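Local coordinates for Ufm1-specific protease (Caenorhabditis elegans, PDB 5EJJ), which hydrolyses the peptide bond at the C-terminal glycine of the ubiquitin-like modifier UFM1, as a thiol protease, and is required for localising certain odorant receptors to olfactory cilia, at residues A[63-68]-A[324-329]; A[67-72]-A[296-301]; A[268-273]-A[302-307]; A[291-296]-A[333-338]; A[406-411]-A[558-563]. One frame throughout, in Å; residues are numbered along the deposited sequence.

Contact 1 (A[63-68]-A[324-329])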
# COMPACT_ATOMS: atom_id res chain seq x y z
N GLN A 63 11.99 -17.58 7.34
CA GLN A 63 12.81 -17.09 6.24
C GLN A 63 11.97 -16.50 5.12
O GLN A 63 12.41 -15.58 4.44
CB GLN A 63 13.64 -18.22 5.66
CG GLN A 63 14.63 -18.84 6.61
CD GLN A 63 15.33 -20.03 5.99
OE1 GLN A 63 15.17 -20.30 4.79
NE2 GLN A 63 16.10 -20.75 6.80
N PHE A 64 10.77 -17.03 4.90
CA PHE A 64 9.93 -16.40 3.89
C PHE A 64 9.50 -15.00 4.33
O PHE A 64 9.54 -14.06 3.53
CB PHE A 64 8.69 -17.21 3.54
CG PHE A 64 7.88 -16.58 2.47
CD1 PHE A 64 8.29 -16.64 1.13
CD2 PHE A 64 6.72 -15.87 2.78
CE1 PHE A 64 7.55 -16.04 0.13
CE2 PHE A 64 5.97 -15.26 1.79
CZ PHE A 64 6.39 -15.34 0.46
N LEU A 65 9.12 -14.86 5.59
CA LEU A 65 8.70 -13.57 6.11
C LEU A 65 9.80 -12.53 5.94
O LEU A 65 9.57 -11.51 5.31
CB LEU A 65 8.29 -13.66 7.59
CG LEU A 65 7.04 -14.50 7.85
CD1 LEU A 65 6.66 -14.37 9.27
CD2 LEU A 65 5.90 -14.10 6.96
N GLU A 66 10.98 -12.82 6.47
CA GLU A 66 12.09 -11.86 6.51
C GLU A 66 12.48 -11.41 5.10
O GLU A 66 12.83 -10.25 4.90
CB GLU A 66 13.28 -12.45 7.26
CG GLU A 66 14.36 -11.47 7.74
CD GLU A 66 15.16 -12.03 8.96
OE1 GLU A 66 16.03 -11.32 9.54
OE2 GLU A 66 14.89 -13.20 9.34
N SER A 67 12.39 -12.30 4.12
CA SER A 67 12.80 -11.94 2.78
C SER A 67 11.80 -10.98 2.15
O SER A 67 12.05 -10.38 1.10
CB SER A 67 12.94 -13.19 1.90
OG SER A 67 11.72 -13.54 1.26
N SER A 68 10.65 -10.85 2.79
CA SER A 68 9.58 -10.03 2.24
C SER A 68 9.50 -8.65 2.85
O SER A 68 8.78 -7.81 2.35
CB SER A 68 8.27 -10.75 2.40
OG SER A 68 8.34 -11.97 1.69
N LYS A 324 -2.72 -14.62 5.56
CA LYS A 324 -2.51 -15.25 6.85
C LYS A 324 -1.07 -15.08 7.35
O LYS A 324 -0.84 -14.91 8.55
CB LYS A 324 -2.87 -16.75 6.79
CG LYS A 324 -4.37 -17.00 6.82
CD LYS A 324 -4.72 -18.44 6.52
CE LYS A 324 -6.14 -18.54 5.93
NZ LYS A 324 -6.48 -19.92 5.50
N LEU A 325 -0.12 -15.15 6.43
CA LEU A 325 1.28 -15.11 6.81
C LEU A 325 1.67 -13.73 7.29
O LEU A 325 2.40 -13.58 8.29
CB LEU A 325 2.16 -15.54 5.66
CG LEU A 325 2.17 -17.03 5.36
CD1 LEU A 325 3.01 -17.30 4.12
CD2 LEU A 325 2.73 -17.79 6.56
N PHE A 326 1.17 -12.71 6.59
CA PHE A 326 1.47 -11.32 6.90
C PHE A 326 0.40 -10.63 7.74
O PHE A 326 0.39 -9.40 7.84
CB PHE A 326 1.76 -10.55 5.63
CG PHE A 326 3.00 -10.99 4.96
CD1 PHE A 326 2.97 -11.62 3.72
CD2 PHE A 326 4.22 -10.85 5.61
CE1 PHE A 326 4.13 -12.06 3.15
CE2 PHE A 326 5.38 -11.28 5.03
CZ PHE A 326 5.34 -11.89 3.81
N ASN A 327 -0.47 -11.43 8.36
CA ASN A 327 -1.57 -10.97 9.19
C ASN A 327 -2.34 -9.84 8.53
O ASN A 327 -2.66 -8.84 9.17
CB ASN A 327 -1.11 -10.52 10.57
CG ASN A 327 -0.47 -11.64 11.37
OD1 ASN A 327 0.08 -11.40 12.44
ND2 ASN A 327 -0.54 -12.85 10.86
N LEU A 328 -2.61 -9.98 7.23
CA LEU A 328 -3.45 -9.02 6.55
C LEU A 328 -4.91 -9.31 6.89
O LEU A 328 -5.22 -10.40 7.38
CB LEU A 328 -3.21 -9.10 5.05
CG LEU A 328 -1.75 -8.91 4.68
CD1 LEU A 328 -1.56 -8.93 3.16
CD2 LEU A 328 -1.24 -7.62 5.28
N PRO A 329 -5.81 -8.34 6.65
CA PRO A 329 -7.22 -8.56 7.00
C PRO A 329 -7.97 -9.23 5.86
O PRO A 329 -7.65 -8.98 4.69
CB PRO A 329 -7.73 -7.14 7.22
CG PRO A 329 -6.91 -6.29 6.27
CD PRO A 329 -5.57 -6.98 6.13
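F326 reaches from the end of helix 312-325 to the side of helix 59-68. From CB, its CG stands beside the backbone N (chi1 -67°), which aims the ring at the turn F64 to S68. Further out, one ring flank meets L65: CD2 of F326 is 3.9 Å and CE2 of F326 3.5 Å from CD2 of L65, and the two side chains run past each other in opposite directions. On the other flank CE1 of F326 is 3.9 Å from CE2 of F64, whose side chain crosses at about a right angle. At the tip, CZ of F326 lies 3.4 Å from CB of S68. L325 adds its CD1, 4.2 Å from CD2 of F64. With an alanine at F326, a gap would probably open between F64, L65 and S68. F64 O accepts from two hydroxyls: S68 OG donates over 3.0 Å, and S67 OG reaches it from the opposite face of its carbonyl plane. N270 ND2 is also bonded to S67 OG. The contact is buried. L302 and L304 of strand 302-306 also touch F326, while F36 and F38 of strand 33-40 pack on L65, so the ring joins the MPN-domain helix to the end of helix 312-325.

Contact 2 (A[67-72]-A[296-301])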
# COMPACT_ATOMS: atom_id res chain seq x y z
N SER A 67 12.39 -12.30 4.12
CA SER A 67 12.80 -11.94 2.78
C SER A 67 11.80 -10.98 2.15
O SER A 67 12.05 -10.38 1.10
CB SER A 67 12.94 -13.19 1.90
OG SER A 67 11.72 -13.54 1.26
N SER A 68 10.65 -10.85 2.79
CA SER A 68 9.58 -10.03 2.24
C SER A 68 9.50 -8.65 2.85
O SER A 68 8.78 -7.81 2.35
CB SER A 68 8.27 -10.75 2.40
OG SER A 68 8.34 -11.97 1.69
N LEU A 69 10.26 -8.43 3.92
CA LEU A 69 10.28 -7.16 4.60
C LEU A 69 11.43 -6.29 4.08
O LEU A 69 12.36 -6.79 3.44
CB LEU A 69 10.43 -7.39 6.09
CG LEU A 69 9.44 -8.45 6.55
CD1 LEU A 69 9.63 -8.73 8.00
CD2 LEU A 69 8.06 -7.94 6.30
N SER A 70 11.35 -4.99 4.35
CA SER A 70 12.37 -4.06 3.90
C SER A 70 13.70 -4.36 4.53
O SER A 70 13.77 -4.79 5.68
CB SER A 70 12.00 -2.62 4.22
OG SER A 70 11.17 -2.09 3.21
N ALA A 71 14.74 -4.08 3.76
CA ALA A 71 16.10 -4.54 4.03
C ALA A 71 16.66 -4.08 5.37
O ALA A 71 17.52 -4.75 5.93
CB ALA A 71 17.01 -4.15 2.91
N ASP A 72 16.16 -2.96 5.90
CA ASP A 72 16.65 -2.48 7.19
C ASP A 72 16.03 -3.20 8.40
O ASP A 72 16.39 -2.95 9.54
CB ASP A 72 16.43 -0.98 7.31
CG ASP A 72 14.97 -0.62 7.47
OD1 ASP A 72 14.13 -1.00 6.61
OD2 ASP A 72 14.64 0.04 8.47
N PRO A 296 -2.48 -2.07 4.42
CA PRO A 296 -3.17 -1.15 5.33
C PRO A 296 -2.55 -1.23 6.72
O PRO A 296 -2.41 -2.32 7.27
CB PRO A 296 -4.61 -1.68 5.34
CG PRO A 296 -4.49 -3.10 4.92
CD PRO A 296 -3.41 -3.07 3.87
N GLY A 297 -2.15 -0.08 7.25
CA GLY A 297 -1.66 -0.01 8.61
C GLY A 297 -0.16 0.02 8.68
O GLY A 297 0.41 0.61 9.61
N TRP A 298 0.47 -0.64 7.71
CA TRP A 298 1.93 -0.80 7.66
C TRP A 298 2.73 0.50 7.46
O TRP A 298 2.28 1.42 6.80
CB TRP A 298 2.28 -1.76 6.54
CG TRP A 298 2.05 -3.17 6.85
CD1 TRP A 298 1.03 -3.71 7.57
CD2 TRP A 298 2.88 -4.26 6.45
NE1 TRP A 298 1.17 -5.08 7.64
CE2 TRP A 298 2.30 -5.44 6.96
CE3 TRP A 298 4.06 -4.35 5.72
CZ2 TRP A 298 2.87 -6.68 6.76
CZ3 TRP A 298 4.61 -5.58 5.52
CH2 TRP A 298 4.02 -6.73 6.03
N VAL A 299 3.92 0.56 8.03
CA VAL A 299 4.72 1.77 7.90
C VAL A 299 6.07 1.46 7.27
O VAL A 299 6.95 2.32 7.22
CB VAL A 299 4.96 2.43 9.25
CG1 VAL A 299 3.68 2.87 9.82
CG2 VAL A 299 5.63 1.45 10.19
N SER A 300 6.24 0.23 6.81
CA SER A 300 7.36 -0.12 5.98
C SER A 300 6.74 -1.02 4.91
O SER A 300 5.70 -1.63 5.16
CB SER A 300 8.44 -0.82 6.82
OG SER A 300 9.35 -1.59 6.04
N LEU A 301 7.36 -1.08 3.73
CA LEU A 301 6.81 -1.77 2.57
C LEU A 301 6.90 -3.29 2.68
O LEU A 301 7.60 -3.80 3.54
CB LEU A 301 7.53 -1.30 1.31
CG LEU A 301 7.44 0.20 1.03
CD1 LEU A 301 8.45 0.62 -0.03
CD2 LEU A 301 6.03 0.56 0.58
O HOH W 1 9.76 0.37 3.52
O HOH W 2 11.74 0.48 6.90
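S70 and S300 face each other across two loops, with CB of S70 3.4 Å from OG of S300. The two hydroxyls are turned differently. S70 OG stands beside its backbone N (chi1 -85°), whereas S300 OG points anti to its own N (chi1 160°). The S70 torsion places its OG next to the start of strand 302-306. There it is hydrogen-bonded to H303 NE2 and also to a water, water 1, at 2.9 Å. The same water accepts from L301 N at 2.8 Å, so a backbone amide at the end of the loop is tied to S70 through solvent. A second water donates to D72 OD1 over 2.8 Å and makes only a weak bond to S300 OG. D72 OD2 is held separately by a salt bridge to R40. CD2 of L69 approaches the six-membered ring of W298 at CH2, 4.2 Å away and obliquely. S300 O lies at the edge of that indole, in its plane. The segment 67-72 leaves the end of helix 59-68. The segment 296-301 belongs to the connection between strands 289-293 and 302-306. H48 and I47 of strand 45-53 border the pair, and R266 of helix 253-280 binds L69 O.

Contact 3 (A[268-273]-A[302-307]); sequences ANNTMM and LHLQLP
N270 meets Q305 at the centre of this contact. Q305 N donates to N270 OD1 over 3.1 Å, and the bond is nearly straight, 173° at the hydrogen. The donor lies above the amide plane of N270, 42° out of it, and so does not sit on a lone pair. The side chains touch as well, CB of N270 being 3.8 Å from CG of Q305, and their amide planes stand almost perpendicular. Beside them T271 OG1 lies 3.1 Å from Q305 NE2.

A second shell fixes these groups. N270 ND2 is hydrogen-bonded to S67 OG, so the two ends of one amide serve different parts of the fold. A leucine in place of N270 would probably leave Q305 N without its acceptor and cost S67 OG one of its two partners. Q305 OE1 takes bonds from S290 OG and R267 NH1. T271 OG1 is bonded to R267 O and to Y135 OH.

The strand pairs through L302, L304 and L306 with strand 289-293. Its other edge is met by S68, which bonds the backbone of H303, and by N270. Helix 253-280 thus lies against the hairpin of strands 289-293 and 302-306, the short axes 7.6 Å apart and crossing at -42°. Helix 59-68 touches the helix and the strand through F64 and S68, and L322 of helix 312-325 packs on L304.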
# COMPACT_ATOMS: atom_id res chain seq x y z
N ALA A 268 15.90 -12.26 -4.32
CA ALA A 268 16.33 -13.52 -4.94
C ALA A 268 15.83 -14.70 -4.11
O ALA A 268 15.20 -15.61 -4.64
CB ALA A 268 17.81 -13.57 -5.11
N ASN A 269 16.08 -14.67 -2.80
CA ASN A 269 15.57 -15.70 -1.91
C ASN A 269 14.06 -15.86 -2.01
O ASN A 269 13.54 -16.96 -1.94
CB ASN A 269 15.97 -15.39 -0.48
CG ASN A 269 17.49 -15.36 -0.28
OD1 ASN A 269 18.25 -15.98 -1.04
ND2 ASN A 269 17.94 -14.63 0.74
N ASN A 270 13.35 -14.75 -2.16
CA ASN A 270 11.91 -14.77 -2.29
C ASN A 270 11.49 -15.48 -3.57
O ASN A 270 10.54 -16.25 -3.55
CB ASN A 270 11.33 -13.36 -2.28
CG ASN A 270 9.89 -13.32 -1.78
OD1 ASN A 270 8.93 -13.40 -2.56
ND2 ASN A 270 9.74 -13.23 -0.46
N THR A 271 12.19 -15.21 -4.67
CA THR A 271 11.93 -15.84 -5.97
C THR A 271 12.21 -17.33 -5.88
O THR A 271 11.46 -18.16 -6.39
CB THR A 271 12.86 -15.29 -7.05
OG1 THR A 271 12.61 -13.89 -7.24
CG2 THR A 271 12.66 -16.03 -8.38
N MET A 272 13.31 -17.63 -5.21
CA MET A 272 13.74 -18.99 -4.96
C MET A 272 12.62 -19.74 -4.24
O MET A 272 12.17 -20.79 -4.69
CB MET A 272 15.00 -18.97 -4.11
CG MET A 272 15.55 -20.34 -3.71
SD MET A 272 15.44 -20.78 -1.95
CE MET A 272 14.07 -21.92 -2.02
N MET A 273 12.16 -19.17 -3.13
CA MET A 273 11.15 -19.83 -2.33
C MET A 273 9.80 -20.02 -3.05
O MET A 273 9.16 -21.06 -2.88
CB MET A 273 10.97 -19.11 -1.00
CG MET A 273 12.07 -19.39 0.01
SD MET A 273 11.90 -18.45 1.56
CE MET A 273 13.44 -17.53 1.53
N LEU A 302 6.18 -3.98 1.81
CA LEU A 302 6.17 -5.44 1.72
C LEU A 302 6.58 -5.81 0.31
O LEU A 302 6.04 -5.27 -0.66
CB LEU A 302 4.77 -5.97 1.97
CG LEU A 302 4.44 -7.43 1.65
CD1 LEU A 302 5.05 -8.39 2.63
CD2 LEU A 302 2.98 -7.60 1.70
N HIS A 303 7.52 -6.75 0.18
CA HIS A 303 8.15 -7.03 -1.11
C HIS A 303 7.93 -8.47 -1.50
O HIS A 303 8.25 -9.37 -0.75
CB HIS A 303 9.63 -6.77 -1.03
CG HIS A 303 9.97 -5.48 -0.35
ND1 HIS A 303 10.39 -4.37 -1.05
CD2 HIS A 303 9.97 -5.13 0.96
CE1 HIS A 303 10.62 -3.39 -0.19
NE2 HIS A 303 10.37 -3.83 1.03
N LEU A 304 7.40 -8.71 -2.69
CA LEU A 304 7.04 -10.06 -3.04
C LEU A 304 7.28 -10.35 -4.50
O LEU A 304 7.03 -9.50 -5.37
CB LEU A 304 5.58 -10.32 -2.71
CG LEU A 304 5.12 -10.19 -1.25
CD1 LEU A 304 3.63 -10.29 -1.19
CD2 LEU A 304 5.79 -11.25 -0.39
N GLN A 305 7.79 -11.55 -4.76
CA GLN A 305 7.83 -12.13 -6.09
C GLN A 305 6.54 -12.92 -6.22
O GLN A 305 6.26 -13.80 -5.39
CB GLN A 305 9.03 -13.06 -6.20
CG GLN A 305 10.30 -12.37 -5.85
CD GLN A 305 10.53 -11.21 -6.77
OE1 GLN A 305 10.40 -10.06 -6.37
NE2 GLN A 305 10.83 -11.51 -8.03
N LEU A 306 5.74 -12.59 -7.23
CA LEU A 306 4.40 -13.19 -7.39
C LEU A 306 4.34 -14.25 -8.49
O LEU A 306 4.79 -14.02 -9.62
CB LEU A 306 3.38 -12.10 -7.67
CG LEU A 306 3.17 -11.11 -6.55
CD1 LEU A 306 2.23 -10.05 -7.02
CD2 LEU A 306 2.62 -11.84 -5.34
N PRO A 307 3.80 -15.43 -8.16
CA PRO A 307 3.67 -16.52 -9.14
C PRO A 307 2.54 -16.27 -10.13
O PRO A 307 1.44 -16.78 -9.94
CB PRO A 307 3.39 -17.75 -8.27
CG PRO A 307 2.82 -17.21 -6.99
CD PRO A 307 3.46 -15.85 -6.79

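Contact 4 (A[291-296]-A[333-338]); sequences ATYLPP and PVLRLS
The chain from Y293 to P296, leaving strand 289-293, runs roughly antiparallel to V334-L337, at 157°, with CA of P295 6.3 Å from CA of V334. Strand 289-293 is the first arm of a beta-hairpin whose second arm is strand 302-306, and the loop at 333-338 lies along the hairpin where the first arm gives way to two prolines.

Y293 carries most of the contact. Its chi1 of -58° sets CG beside the backbone N and turns the ring toward L335. CD2 of L335 lies over one face of that ring in a CH-pi contact, 3.8 Å from the centroid and 12° off the ring normal, with the two side chains crossing at about a right angle. The ring edge meets backbone. R336 O lies near its plane at the edge, 3.6 Å from CE2 of Y293. V334 O approaches CD2 more obliquely.

The V334 side chain meets the prolines. Its CG1 stands anti to the backbone N. It reaches P296 tip to tip, 3.7 Å from CD of P296, and lies 4.1 Å from CB of P295. L302 of the second arm packs on P295 and L335, and L322 of helix 312-325 on L335. L328 also touches V334. T292 pairs its backbone with L341. At the tip of the tyrosine, OH of Y293 lies 3.0 Å from O of L335.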
# COMPACT_ATOMS: atom_id res chain seq x y z
N ALA A 291 6.45 -7.34 -7.24
CA ALA A 291 5.53 -6.35 -6.70
C ALA A 291 6.01 -5.77 -5.38
O ALA A 291 6.74 -6.42 -4.62
CB ALA A 291 4.13 -6.96 -6.52
N THR A 292 5.60 -4.53 -5.12
CA THR A 292 5.79 -3.88 -3.83
C THR A 292 4.44 -3.34 -3.36
O THR A 292 3.67 -2.80 -4.15
CB THR A 292 6.80 -2.72 -3.93
OG1 THR A 292 7.98 -3.18 -4.59
CG2 THR A 292 7.18 -2.24 -2.57
N TYR A 293 4.15 -3.50 -2.07
CA TYR A 293 2.89 -3.06 -1.51
C TYR A 293 3.15 -2.29 -0.24
O TYR A 293 4.22 -2.38 0.36
CB TYR A 293 2.04 -4.26 -1.13
CG TYR A 293 1.74 -5.18 -2.25
CD1 TYR A 293 2.56 -6.25 -2.54
CD2 TYR A 293 0.63 -4.98 -3.04
CE1 TYR A 293 2.29 -7.10 -3.59
CE2 TYR A 293 0.33 -5.82 -4.08
CZ TYR A 293 1.16 -6.88 -4.36
OH TYR A 293 0.85 -7.69 -5.41
N LEU A 294 2.14 -1.53 0.17
CA LEU A 294 2.09 -0.93 1.50
C LEU A 294 0.76 -1.35 2.07
O LEU A 294 -0.22 -0.66 1.88
CB LEU A 294 2.14 0.58 1.41
CG LEU A 294 2.01 1.32 2.74
CD1 LEU A 294 3.02 0.77 3.68
CD2 LEU A 294 2.25 2.79 2.54
N PRO A 295 0.72 -2.51 2.73
CA PRO A 295 -0.54 -3.00 3.28
C PRO A 295 -1.16 -1.98 4.21
O PRO A 295 -0.44 -1.11 4.70
CB PRO A 295 -0.12 -4.24 4.06
CG PRO A 295 1.04 -4.76 3.28
CD PRO A 295 1.79 -3.51 2.86
N PRO A 296 -2.48 -2.07 4.42
CA PRO A 296 -3.17 -1.15 5.33
C PRO A 296 -2.55 -1.23 6.72
O PRO A 296 -2.41 -2.32 7.27
CB PRO A 296 -4.61 -1.68 5.34
CG PRO A 296 -4.49 -3.10 4.92
CD PRO A 296 -3.41 -3.07 3.87
N PRO A 333 -9.34 -7.09 -0.59
CA PRO A 333 -8.05 -7.38 -1.21
C PRO A 333 -6.92 -6.45 -0.74
O PRO A 333 -7.13 -5.27 -0.45
CB PRO A 333 -8.33 -7.16 -2.71
CG PRO A 333 -9.43 -6.21 -2.77
CD PRO A 333 -10.29 -6.50 -1.55
N VAL A 334 -5.72 -7.02 -0.68
CA VAL A 334 -4.52 -6.28 -0.32
C VAL A 334 -3.40 -6.50 -1.35
O VAL A 334 -2.64 -5.58 -1.62
CB VAL A 334 -4.02 -6.66 1.09
CG1 VAL A 334 -2.83 -5.84 1.48
CG2 VAL A 334 -5.13 -6.45 2.10
N LEU A 335 -3.31 -7.69 -1.95
CA LEU A 335 -2.13 -8.07 -2.74
C LEU A 335 -2.42 -8.32 -4.21
O LEU A 335 -1.76 -9.16 -4.84
CB LEU A 335 -1.50 -9.33 -2.15
CG LEU A 335 -1.07 -9.25 -0.69
CD1 LEU A 335 -0.63 -10.60 -0.22
CD2 LEU A 335 0.04 -8.23 -0.52
N ARG A 336 -3.41 -7.64 -4.77
CA ARG A 336 -3.68 -7.81 -6.18
C ARG A 336 -2.66 -7.01 -6.97
O ARG A 336 -2.26 -5.93 -6.55
CB ARG A 336 -5.08 -7.34 -6.53
CG ARG A 336 -6.14 -7.97 -5.67
CD ARG A 336 -6.25 -9.44 -5.96
NE ARG A 336 -6.60 -9.66 -7.36
CZ ARG A 336 -7.85 -9.70 -7.82
NH1 ARG A 336 -8.88 -9.53 -6.98
NH2 ARG A 336 -8.06 -9.90 -9.12
N LEU A 337 -2.27 -7.55 -8.12
CA LEU A 337 -1.32 -6.90 -9.01
C LEU A 337 -1.67 -5.43 -9.21
O LEU A 337 -0.81 -4.56 -9.30
CB LEU A 337 -1.35 -7.63 -10.35
CG LEU A 337 -0.03 -7.84 -11.09
CD1 LEU A 337 1.16 -7.65 -10.18
CD2 LEU A 337 -0.04 -9.23 -11.69
N SER A 338 -2.97 -5.17 -9.25
CA SER A 338 -3.55 -3.84 -9.43
C SER A 338 -3.23 -2.89 -8.27
O SER A 338 -3.29 -1.66 -8.42
CB SER A 338 -5.06 -4.02 -9.58
OG SER A 338 -5.76 -2.99 -8.91

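Contact 5 (A[406-411]-A[558-563])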
# COMPACT_ATOMS: atom_id res chain seq x y z
N SER A 406 -11.12 4.87 -10.51
CA SER A 406 -9.73 4.69 -10.12
C SER A 406 -9.64 4.08 -8.72
O SER A 406 -8.76 3.26 -8.45
CB SER A 406 -8.98 6.02 -10.18
OG SER A 406 -9.21 6.80 -9.03
N TRP A 407 -10.57 4.44 -7.84
CA TRP A 407 -10.56 3.86 -6.51
C TRP A 407 -10.75 2.35 -6.60
O TRP A 407 -10.15 1.61 -5.83
CB TRP A 407 -11.64 4.47 -5.62
CG TRP A 407 -11.68 3.95 -4.21
CD1 TRP A 407 -11.24 4.58 -3.10
CD2 TRP A 407 -12.23 2.69 -3.77
NE1 TRP A 407 -11.47 3.81 -1.99
CE2 TRP A 407 -12.07 2.64 -2.37
CE3 TRP A 407 -12.83 1.61 -4.41
CZ2 TRP A 407 -12.49 1.55 -1.61
CZ3 TRP A 407 -13.24 0.52 -3.64
CH2 TRP A 407 -13.07 0.51 -2.26
N PHE A 408 -11.56 1.90 -7.55
CA PHE A 408 -11.80 0.46 -7.67
C PHE A 408 -10.61 -0.36 -8.22
O PHE A 408 -10.48 -1.56 -7.92
CB PHE A 408 -13.11 0.17 -8.42
CG PHE A 408 -14.33 0.25 -7.54
CD1 PHE A 408 -15.06 1.43 -7.43
CD2 PHE A 408 -14.75 -0.86 -6.80
CE1 PHE A 408 -16.17 1.50 -6.61
CE2 PHE A 408 -15.86 -0.80 -5.97
CZ PHE A 408 -16.57 0.38 -5.87
N ILE A 409 -9.73 0.26 -9.01
CA ILE A 409 -8.54 -0.47 -9.38
C ILE A 409 -7.49 -0.38 -8.28
O ILE A 409 -7.01 -1.41 -7.78
CB ILE A 409 -7.99 -0.12 -10.79
CG1 ILE A 409 -7.85 1.38 -10.98
CG2 ILE A 409 -8.94 -0.64 -11.87
CD1 ILE A 409 -8.04 1.79 -12.46
N LEU A 410 -7.20 0.83 -7.82
CA LEU A 410 -6.22 1.03 -6.76
C LEU A 410 -6.54 0.28 -5.46
O LEU A 410 -5.75 0.32 -4.51
CB LEU A 410 -6.03 2.52 -6.47
CG LEU A 410 -4.90 3.14 -7.30
CD1 LEU A 410 -4.99 2.69 -8.73
CD2 LEU A 410 -4.91 4.65 -7.24
N ASN A 411 -7.68 -0.40 -5.42
CA ASN A 411 -8.11 -1.12 -4.23
C ASN A 411 -8.33 -2.60 -4.47
O ASN A 411 -8.72 -3.33 -3.55
CB ASN A 411 -9.32 -0.46 -3.60
CG ASN A 411 -8.94 0.78 -2.80
OD1 ASN A 411 -8.85 0.74 -1.57
ND2 ASN A 411 -8.68 1.89 -3.50
N GLN A 558 -20.80 0.64 -3.77
CA GLN A 558 -20.62 -0.48 -2.85
C GLN A 558 -19.61 -1.46 -3.43
O GLN A 558 -19.77 -1.92 -4.57
CB GLN A 558 -21.94 -1.21 -2.58
CG GLN A 558 -23.15 -0.32 -2.30
CD GLN A 558 -23.13 0.29 -0.91
OE1 GLN A 558 -23.41 -0.38 0.09
NE2 GLN A 558 -22.80 1.58 -0.84
N PRO A 559 -18.58 -1.79 -2.66
CA PRO A 559 -17.58 -2.76 -3.13
C PRO A 559 -18.10 -4.17 -2.90
O PRO A 559 -18.83 -4.40 -1.93
CB PRO A 559 -16.38 -2.49 -2.22
CG PRO A 559 -16.74 -1.27 -1.40
CD PRO A 559 -18.23 -1.26 -1.34
N PRO A 560 -17.72 -5.11 -3.79
CA PRO A 560 -18.17 -6.51 -3.69
C PRO A 560 -17.66 -7.16 -2.42
O PRO A 560 -16.99 -6.48 -1.64
CB PRO A 560 -17.59 -7.17 -4.94
CG PRO A 560 -16.63 -6.17 -5.52
CD PRO A 560 -17.00 -4.82 -5.03
N SER A 561 -17.97 -8.44 -2.19
CA SER A 561 -17.71 -9.04 -0.88
C SER A 561 -16.61 -10.10 -0.80
O SER A 561 -16.28 -10.55 0.31
CB SER A 561 -19.00 -9.58 -0.27
OG SER A 561 -19.79 -8.51 0.23
N ASP A 562 -16.03 -10.48 -1.94
CA ASP A 562 -14.88 -11.38 -1.92
C ASP A 562 -13.71 -10.89 -2.78
O ASP A 562 -13.86 -10.70 -3.98
CB ASP A 562 -15.28 -12.79 -2.39
CG ASP A 562 -15.71 -13.70 -1.24
OD1 ASP A 562 -16.36 -13.22 -0.28
OD2 ASP A 562 -15.41 -14.92 -1.32
N ALA A 563 -12.55 -10.67 -2.15
CA ALA A 563 -11.29 -10.56 -2.91
C ALA A 563 -10.00 -10.93 -2.15
O ALA A 563 -9.05 -11.48 -2.75
CB ALA A 563 -11.16 -9.20 -3.59
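W407 and F408 turn their rings to P559 by different torsions. In W407, CG is anti to the backbone N (chi1 -179°). In F408, CG lies beside the backbone N (chi1 -83°), which brings CE2 to P559. The two rings then meet each other as well as the proline. CE3 of W407 lies 3.6 Å above the F408 plane, over the centre of that ring. F408 CG in turn sits at the edge of the indole, in its plane. Across the contact the F408 ring uses its edge. CE2 of F408 is 3.9 Å from CA of P559, which lies near the ring plane, and 4.3 Å from CD of P560. F408 and P559 cross at about a right angle. CH2 of W407 comes to CG of P559 at 4.2 Å, obliquely. The backbone side of the tryptophan is held by N411, whose ND2 donates to W407 O over 2.8 Å, in the carbonyl plane and on a lone pair. The same nitrogen lies over a face of the indole, toward its rim. L460 also packs on F408. The C-terminal tail thus packs on the far end of helix 396-409. That helix starts at C396, the probable nucleophile, as in papain-like clan CA proteases.

Contacts 1 to 4 form one connected group. Contacts 1 and 2 share S67 and S68 on helix 59-68, with centres about 10 Å apart. Contact 3 joins them through S67 and N270 and through the backbone pair S68 and H303. Contacts 3 and 4 meet in the hairpin of strands 289-293 and 302-306, and L328 of contact 1 packs on V334 of contact 4. Contact 5 stands apart along the chain. Its centre is about 12 Å from that of contact 4, where CD of P333 comes 3.5 Å from CB of A563, and about 25 Å from that of contact 3. All five lie away from C396, D520 and H522, the probable active-site residues; contact 5 alone uses the helix of C396.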